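Local coordinates for TatD-related deoxyribonuclease (Thermotoga maritima, PDB 1J6O), which probably acts as a metal-dependent deoxyribonuclease of the TatD family, hydrolysing ester bonds in DNA, at residues Glu37-Glu42 with Glu229-Lys234; Val49-Ser54 with Ile86-Lys91; Thr239-Gln242 with Pro247-Lys250. All coordinates share one frame; numbering follows the deposited sequence.

Contact 1. Residues Glu37-Glu42 with Glu229-Lys234; sequences EENNIE and EPKYLK
Ile41 turns CG1 beside its backbone N and opposite the carbonyl carbon (chi1 -64°), and Asn39 places CG in the same way (chi1 -77°); both CB bonds already point toward 229-234, and the torsions set Ile41 CG1 and CD1 against Pro230 and the Asn39 amide over Lys231 CB. The setting is the TIM-barrel-like fold of the TatD family. Residues 37-40 form a type I turn, closed by Asn40 N to Glu37 O at 2.9 Å, which leads into the second barrel strand, 41-47; across from it a short 3-10 turn, 230-232, runs into helix 233-244. The backbones are closest at Asn39 and Lys231, with CA atoms 5.8 Å apart. Contact at the buried end is apolar: Ile41 CG1 lies 4.2 Å from Pro230 CB, while Ile41 CD1 reaches Leu233 CD2 at 4.3 Å and also the backbone oxygen of Pro230. That oxygen already accepts from Leu233 N at 2.9 Å within the turn. Pro230 and Leu233 also touch Asp15 of strand 13-18, which places this contact beside the first two barrel strands. Toward the surface the Asn39 amide crosses the Lys231 chain at a slant, from CB to CD: Asn39 CG meets Lys231 CB at 3.6 Å, and Asn39 ND2, which makes a weak hydrogen bond to Ser35 O, stands 3.9 Å from Lys231 CD.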
# COMPACT_ATOMS: atom_id res chain seq x y z
N GLU A 37 16.21 11.19 0.70
CA GLU A 37 16.20 12.61 0.32
C GLU A 37 16.85 12.82 -1.05
O GLU A 37 16.26 13.44 -1.95
CB GLU A 37 16.94 13.42 1.38
CG GLU A 37 16.74 14.93 1.29
CD GLU A 37 17.19 15.64 2.56
OE1 GLU A 37 18.35 15.43 2.98
OE2 GLU A 37 16.38 16.39 3.15
N GLU A 38 18.05 12.29 -1.23
CA GLU A 38 18.74 12.46 -2.51
C GLU A 38 17.90 11.91 -3.65
O GLU A 38 18.00 12.37 -4.77
CB GLU A 38 20.09 11.74 -2.52
CG GLU A 38 20.86 11.85 -1.22
CD GLU A 38 21.93 10.76 -1.06
OE1 GLU A 38 22.31 10.13 -2.08
OE2 GLU A 38 22.38 10.53 0.09
N ASN A 39 17.07 10.92 -3.36
CA ASN A 39 16.26 10.34 -4.42
C ASN A 39 14.84 10.89 -4.54
O ASN A 39 14.02 10.30 -5.23
CB ASN A 39 16.24 8.82 -4.27
CG ASN A 39 17.53 8.17 -4.77
OD1 ASN A 39 17.93 8.36 -5.92
ND2 ASN A 39 18.18 7.40 -3.91
N ASN A 40 14.57 12.00 -3.86
CA ASN A 40 13.26 12.67 -3.88
C ASN A 40 12.10 11.88 -3.30
O ASN A 40 10.93 12.03 -3.74
CB ASN A 40 12.91 13.10 -5.31
CG ASN A 40 13.97 14.03 -5.90
OD1 ASN A 40 14.48 13.67 -7.08
ND2 ASN A 40 14.31 15.04 -5.30
N ILE A 41 12.41 11.00 -2.35
CA ILE A 41 11.37 10.20 -1.72
C ILE A 41 11.05 10.97 -0.44
O ILE A 41 11.87 11.01 0.49
CB ILE A 41 11.88 8.78 -1.33
CG1 ILE A 41 12.28 7.98 -2.58
CG2 ILE A 41 10.78 8.06 -0.54
CD1 ILE A 41 11.14 7.75 -3.58
N GLU A 42 9.86 11.57 -0.36
CA GLU A 42 9.47 12.33 0.83
C GLU A 42 9.26 11.46 2.07
O GLU A 42 9.65 11.85 3.19
CB GLU A 42 8.23 13.12 0.50
CG GLU A 42 7.78 14.05 1.57
CD GLU A 42 6.67 14.92 1.07
OE1 GLU A 42 6.91 15.66 0.09
OE2 GLU A 42 5.57 14.87 1.66
N GLU A 229 13.16 -1.25 -5.07
CA GLU A 229 13.41 -0.34 -3.95
C GLU A 229 12.77 1.00 -4.29
O GLU A 229 12.50 1.28 -5.48
CB GLU A 229 14.90 -0.21 -3.66
CG GLU A 229 15.73 0.34 -4.79
CD GLU A 229 17.16 0.45 -4.38
OE1 GLU A 229 17.49 1.46 -3.71
OE2 GLU A 229 17.95 -0.48 -4.69
N PRO A 230 12.54 1.85 -3.26
CA PRO A 230 11.91 3.16 -3.43
C PRO A 230 12.41 4.08 -4.52
O PRO A 230 11.59 4.69 -5.21
CB PRO A 230 12.04 3.80 -2.05
CG PRO A 230 11.88 2.60 -1.15
CD PRO A 230 12.83 1.62 -1.84
N LYS A 231 13.72 4.21 -4.71
CA LYS A 231 14.19 5.11 -5.76
C LYS A 231 13.77 4.71 -7.17
O LYS A 231 13.85 5.53 -8.09
CB LYS A 231 15.71 5.24 -5.71
CG LYS A 231 16.44 4.02 -6.18
CD LYS A 231 17.94 4.22 -6.08
CE LYS A 231 18.67 2.98 -6.55
NZ LYS A 231 20.14 3.11 -6.35
N TYR A 232 13.32 3.47 -7.37
CA TYR A 232 12.90 3.06 -8.70
C TYR A 232 11.51 3.56 -8.98
O TYR A 232 10.96 3.31 -10.04
CB TYR A 232 12.91 1.55 -8.88
CG TYR A 232 14.28 0.91 -8.81
CD1 TYR A 232 15.44 1.66 -9.08
CD2 TYR A 232 14.42 -0.43 -8.49
CE1 TYR A 232 16.70 1.05 -9.03
CE2 TYR A 232 15.66 -1.04 -8.44
CZ TYR A 232 16.80 -0.29 -8.72
OH TYR A 232 18.03 -0.90 -8.69
N LEU A 233 10.92 4.25 -8.01
CA LEU A 233 9.58 4.77 -8.18
C LEU A 233 9.55 5.77 -9.35
O LEU A 233 8.50 5.98 -9.97
CB LEU A 233 9.14 5.43 -6.88
CG LEU A 233 7.67 5.44 -6.50
CD1 LEU A 233 7.01 4.10 -6.80
CD2 LEU A 233 7.58 5.83 -5.02
N LYS A 234 10.70 6.38 -9.66
CA LYS A 234 10.75 7.35 -10.76
C LYS A 234 10.23 6.82 -12.10
O LYS A 234 9.66 7.57 -12.88
CB LYS A 234 12.18 7.87 -10.94
CG LYS A 234 13.17 6.81 -11.34
CD LYS A 234 14.61 7.27 -11.07
CE LYS A 234 15.12 8.25 -12.09
NZ LYS A 234 14.36 9.52 -12.06

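Contact 2. Residues Val49-Ser54 with Ile86-Lys91; sequences VNLEDS and IEHLEK
Leu51, in the first turn of helix 51-61, faces Leu89 in helix 85-92, and their CA atoms, 7.3 Å apart, are the nearest across the two segments. This is helix-to-helix packing on the outer layer of a TIM-barrel-like fold, where both helices also touch Val71 of strand 67-71 through Ser54 and Leu89. Leu51 carries the contact and divides its branches between two residues. Its CD1 meets Leu89 CD2 at 3.8 Å, the two side chains crossing at about a right angle. Leu51 CG and CD2 meet His88, whose imidazole, swung opposite the backbone N (chi1 -157°), presents a face to the leucine: Leu51 CG sits over that face, displaced toward the rim, and Leu51 CD2 comes 4.1 Å from His88 ND1. The histidine end is exposed, whereas both leucines are buried; Leu128 of helix 115-132 also packs on Leu89. The start of helix 51-61 is fixed largely by polar bonds within its own segment. Asn50 is the N-cap, its OD1 accepting from Asp53 N at 2.7 Å in a nearly straight bond (169° at the hydrogen). Asp53 in turn takes a bond from Val49 N on the anti side of OD2, tilted somewhat out of the carboxylate plane, and the same oxygen bonds to His21. Ser54 OG also bonds to Gly72 N. The backbone oxygen of Asn50 is gripped twice by one residue: Ser54 N and Ser54 OG, each at 2.8 Å from Asn50 O, approach from opposite faces of the carbonyl plane.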
# COMPACT_ATOMS: atom_id res chain seq x y z
N VAL A 49 3.27 -7.79 7.54
CA VAL A 49 2.39 -8.83 6.97
C VAL A 49 1.84 -9.86 7.98
O VAL A 49 1.06 -10.75 7.62
CB VAL A 49 3.05 -9.57 5.76
CG1 VAL A 49 3.30 -8.54 4.63
CG2 VAL A 49 4.36 -10.25 6.17
N ASN A 50 2.24 -9.72 9.25
CA ASN A 50 1.77 -10.61 10.31
C ASN A 50 2.22 -9.97 11.61
O ASN A 50 2.83 -8.91 11.59
CB ASN A 50 2.27 -12.06 10.15
CG ASN A 50 3.78 -12.19 10.13
OD1 ASN A 50 4.47 -11.68 11.01
ND2 ASN A 50 4.28 -12.91 9.15
N LEU A 51 1.91 -10.57 12.74
CA LEU A 51 2.32 -9.97 14.00
C LEU A 51 3.82 -9.77 14.18
O LEU A 51 4.25 -8.68 14.56
CB LEU A 51 1.75 -10.78 15.18
CG LEU A 51 0.43 -10.34 15.83
CD1 LEU A 51 -0.46 -9.65 14.85
CD2 LEU A 51 -0.26 -11.56 16.49
N GLU A 52 4.61 -10.81 13.94
CA GLU A 52 6.06 -10.68 14.12
C GLU A 52 6.66 -9.69 13.12
O GLU A 52 7.54 -8.90 13.46
CB GLU A 52 6.76 -12.03 13.92
CG GLU A 52 6.41 -13.10 14.94
CD GLU A 52 4.93 -13.46 14.94
OE1 GLU A 52 4.37 -13.69 13.83
OE2 GLU A 52 4.35 -13.51 16.04
N ASP A 53 6.20 -9.79 11.89
CA ASP A 53 6.69 -8.91 10.85
C ASP A 53 6.27 -7.45 11.07
O ASP A 53 7.04 -6.49 10.79
CB ASP A 53 6.22 -9.46 9.49
CG ASP A 53 6.79 -8.67 8.35
OD1 ASP A 53 7.98 -8.90 7.98
OD2 ASP A 53 6.05 -7.81 7.83
N SER A 54 5.06 -7.26 11.60
CA SER A 54 4.60 -5.91 11.85
C SER A 54 5.47 -5.28 12.93
O SER A 54 5.74 -4.07 12.88
CB SER A 54 3.13 -5.90 12.27
OG SER A 54 2.30 -6.16 11.16
N ILE A 86 -5.99 -9.09 17.22
CA ILE A 86 -6.47 -7.73 17.03
C ILE A 86 -5.99 -6.84 18.19
O ILE A 86 -5.65 -5.67 17.98
CB ILE A 86 -8.00 -7.70 16.94
CG1 ILE A 86 -8.46 -8.27 15.59
CG2 ILE A 86 -8.52 -6.26 17.10
CD1 ILE A 86 -7.99 -7.46 14.41
N GLU A 87 -5.97 -7.39 19.40
CA GLU A 87 -5.51 -6.63 20.56
C GLU A 87 -4.04 -6.31 20.40
O GLU A 87 -3.56 -5.24 20.78
CB GLU A 87 -5.68 -7.43 21.85
CG GLU A 87 -7.07 -7.42 22.42
CD GLU A 87 -7.05 -7.67 23.92
OE1 GLU A 87 -6.39 -8.66 24.35
OE2 GLU A 87 -7.66 -6.88 24.66
N HIS A 88 -3.31 -7.27 19.85
CA HIS A 88 -1.89 -7.07 19.64
C HIS A 88 -1.64 -5.97 18.59
O HIS A 88 -0.72 -5.17 18.74
CB HIS A 88 -1.27 -8.38 19.20
CG HIS A 88 0.19 -8.47 19.49
ND1 HIS A 88 0.80 -9.63 19.92
CD2 HIS A 88 1.18 -7.55 19.37
CE1 HIS A 88 2.10 -9.42 20.04
NE2 HIS A 88 2.36 -8.17 19.72
N LEU A 89 -2.45 -5.92 17.53
CA LEU A 89 -2.27 -4.89 16.50
C LEU A 89 -2.66 -3.54 17.11
O LEU A 89 -2.02 -2.51 16.87
CB LEU A 89 -3.14 -5.18 15.25
CG LEU A 89 -2.76 -6.37 14.38
CD1 LEU A 89 -3.81 -6.59 13.28
CD2 LEU A 89 -1.36 -6.11 13.79
N GLU A 90 -3.71 -3.55 17.93
CA GLU A 90 -4.17 -2.33 18.57
C GLU A 90 -3.07 -1.78 19.48
O GLU A 90 -2.90 -0.55 19.57
CB GLU A 90 -5.44 -2.60 19.37
CG GLU A 90 -5.98 -1.40 20.12
CD GLU A 90 -7.42 -1.61 20.50
OE1 GLU A 90 -7.77 -2.78 20.82
OE2 GLU A 90 -8.19 -0.64 20.49
N LYS A 91 -2.31 -2.67 20.13
CA LYS A 91 -1.22 -2.25 21.01
C LYS A 91 -0.11 -1.58 20.18
O LYS A 91 0.52 -0.61 20.60
CB LYS A 91 -0.62 -3.44 21.75
CG LYS A 91 0.65 -3.07 22.54
CD LYS A 91 1.36 -4.27 23.16
CE LYS A 91 2.66 -3.83 23.87
NZ LYS A 91 3.37 -4.97 24.57

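Contact 3. Residues Thr239-Gln242 with Pro247-Lys250; sequences TISQ and PEAK
Ser241 and Glu248 bring the backbones closest, their CA atoms 5.3 Å apart, where the end of helix 233-244 is followed after a short connection by helix 248-264. The arrangement is two consecutive helices joined by a short loop, in the part of the chain that follows the last strand, 209-211, of the TIM-barrel-like fold. Pro247 is the N-cap residue of the second helix, and its carbonyl oxygen accepts from Lys250 N at 2.9 Å in the first turn. Ser241 meets mainly Glu248. Ser241 OG sits between the backbone N and the carbonyl carbon (chi1 71°), from where the hydroxyl hydrogen-bonds to Glu238 O one turn back in its own helix, with a weak bond to Val237 O as well. The polar end is therefore satisfied within helix 233-244, and what it offers Glu248 is mainly van der Waals contact. Glu248 leaves its backbone with CG beside N and then runs extended (chi2 -177°) alongside the serine, and its side chain also touches Val237 and Glu238. The serine methylene packs against this chain at CG, with Ser241 CB 3.8 Å from Glu248 CG and 4.2 Å from Pro247 C. Val251 of the second helix also touches Ser241. The nearest approach of the two side chains is Ser241 OG to Glu248 CG, 3.5 Å.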
# COMPACT_ATOMS: atom_id res chain seq x y z
N THR A 239 6.12 6.57 -16.49
CA THR A 239 5.07 5.93 -17.27
C THR A 239 3.72 6.60 -17.06
O THR A 239 3.00 6.88 -18.04
CB THR A 239 4.97 4.41 -16.93
OG1 THR A 239 6.17 3.76 -17.36
CG2 THR A 239 3.77 3.76 -17.62
N ILE A 240 3.36 6.87 -15.80
CA ILE A 240 2.07 7.51 -15.54
C ILE A 240 1.97 8.85 -16.25
O ILE A 240 0.94 9.16 -16.84
CB ILE A 240 1.84 7.71 -14.03
CG1 ILE A 240 1.70 6.33 -13.36
CG2 ILE A 240 0.59 8.57 -13.78
CD1 ILE A 240 1.61 6.41 -11.83
N SER A 241 3.04 9.63 -16.20
CA SER A 241 3.03 10.93 -16.86
C SER A 241 2.87 10.78 -18.38
O SER A 241 2.16 11.56 -19.03
CB SER A 241 4.33 11.69 -16.54
OG SER A 241 5.46 11.12 -17.20
N GLN A 242 3.50 9.76 -18.95
CA GLN A 242 3.39 9.57 -20.39
C GLN A 242 2.00 9.12 -20.78
O GLN A 242 1.42 9.60 -21.76
CB GLN A 242 4.44 8.56 -20.85
CG GLN A 242 5.83 9.03 -20.50
CD GLN A 242 6.89 8.02 -20.79
OE1 GLN A 242 6.64 6.81 -20.75
NE2 GLN A 242 8.10 8.50 -21.08
N PRO A 247 3.01 16.62 -17.20
CA PRO A 247 4.38 16.68 -16.68
C PRO A 247 4.58 15.72 -15.48
O PRO A 247 3.62 15.42 -14.75
CB PRO A 247 4.53 18.14 -16.27
CG PRO A 247 3.53 18.87 -17.11
CD PRO A 247 2.35 17.93 -17.17
N GLU A 248 5.81 15.24 -15.28
CA GLU A 248 6.08 14.34 -14.16
C GLU A 248 5.83 15.12 -12.87
O GLU A 248 5.47 14.54 -11.84
CB GLU A 248 7.53 13.83 -14.20
CG GLU A 248 7.79 12.88 -15.35
CD GLU A 248 9.20 12.32 -15.33
OE1 GLU A 248 10.09 12.98 -14.74
OE2 GLU A 248 9.43 11.25 -15.93
N ALA A 249 6.01 16.43 -12.93
CA ALA A 249 5.79 17.25 -11.76
C ALA A 249 4.33 17.15 -11.35
O ALA A 249 4.01 17.22 -10.16
CB ALA A 249 6.14 18.70 -12.06
N LYS A 250 3.43 16.99 -12.32
CA LYS A 250 2.00 16.89 -12.00
C LYS A 250 1.66 15.57 -11.33
O LYS A 250 0.82 15.53 -10.42
CB LYS A 250 1.12 17.06 -13.26
CG LYS A 250 1.24 18.42 -13.96
CD LYS A 250 -0.14 18.97 -14.38
CE LYS A 250 -0.01 20.04 -15.45
NZ LYS A 250 1.00 21.08 -15.07

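In the fold
The three contacts sit around the periphery of one TIM-barrel-like domain. Contact 1 joins distant parts of the sequence, the starts of strand 41-47 and helix 233-244, and so brings the region after the last strand back against the first strands. It lies near the predicted metal site, the side chain of Leu233 being about 9 Å from those of His17 and Asp214. Contact 2 falls within the intervening chain, on helices 51-61 and 85-92, its centre 28 Å from that of contact 1. Contact 3, away from the annotated sites, comes last; it shares helix 233-244 with contact 1, about 15 Å away between centres. Contacts 2 and 3 lie on opposite sides of the chain's centre, 37 Å apart.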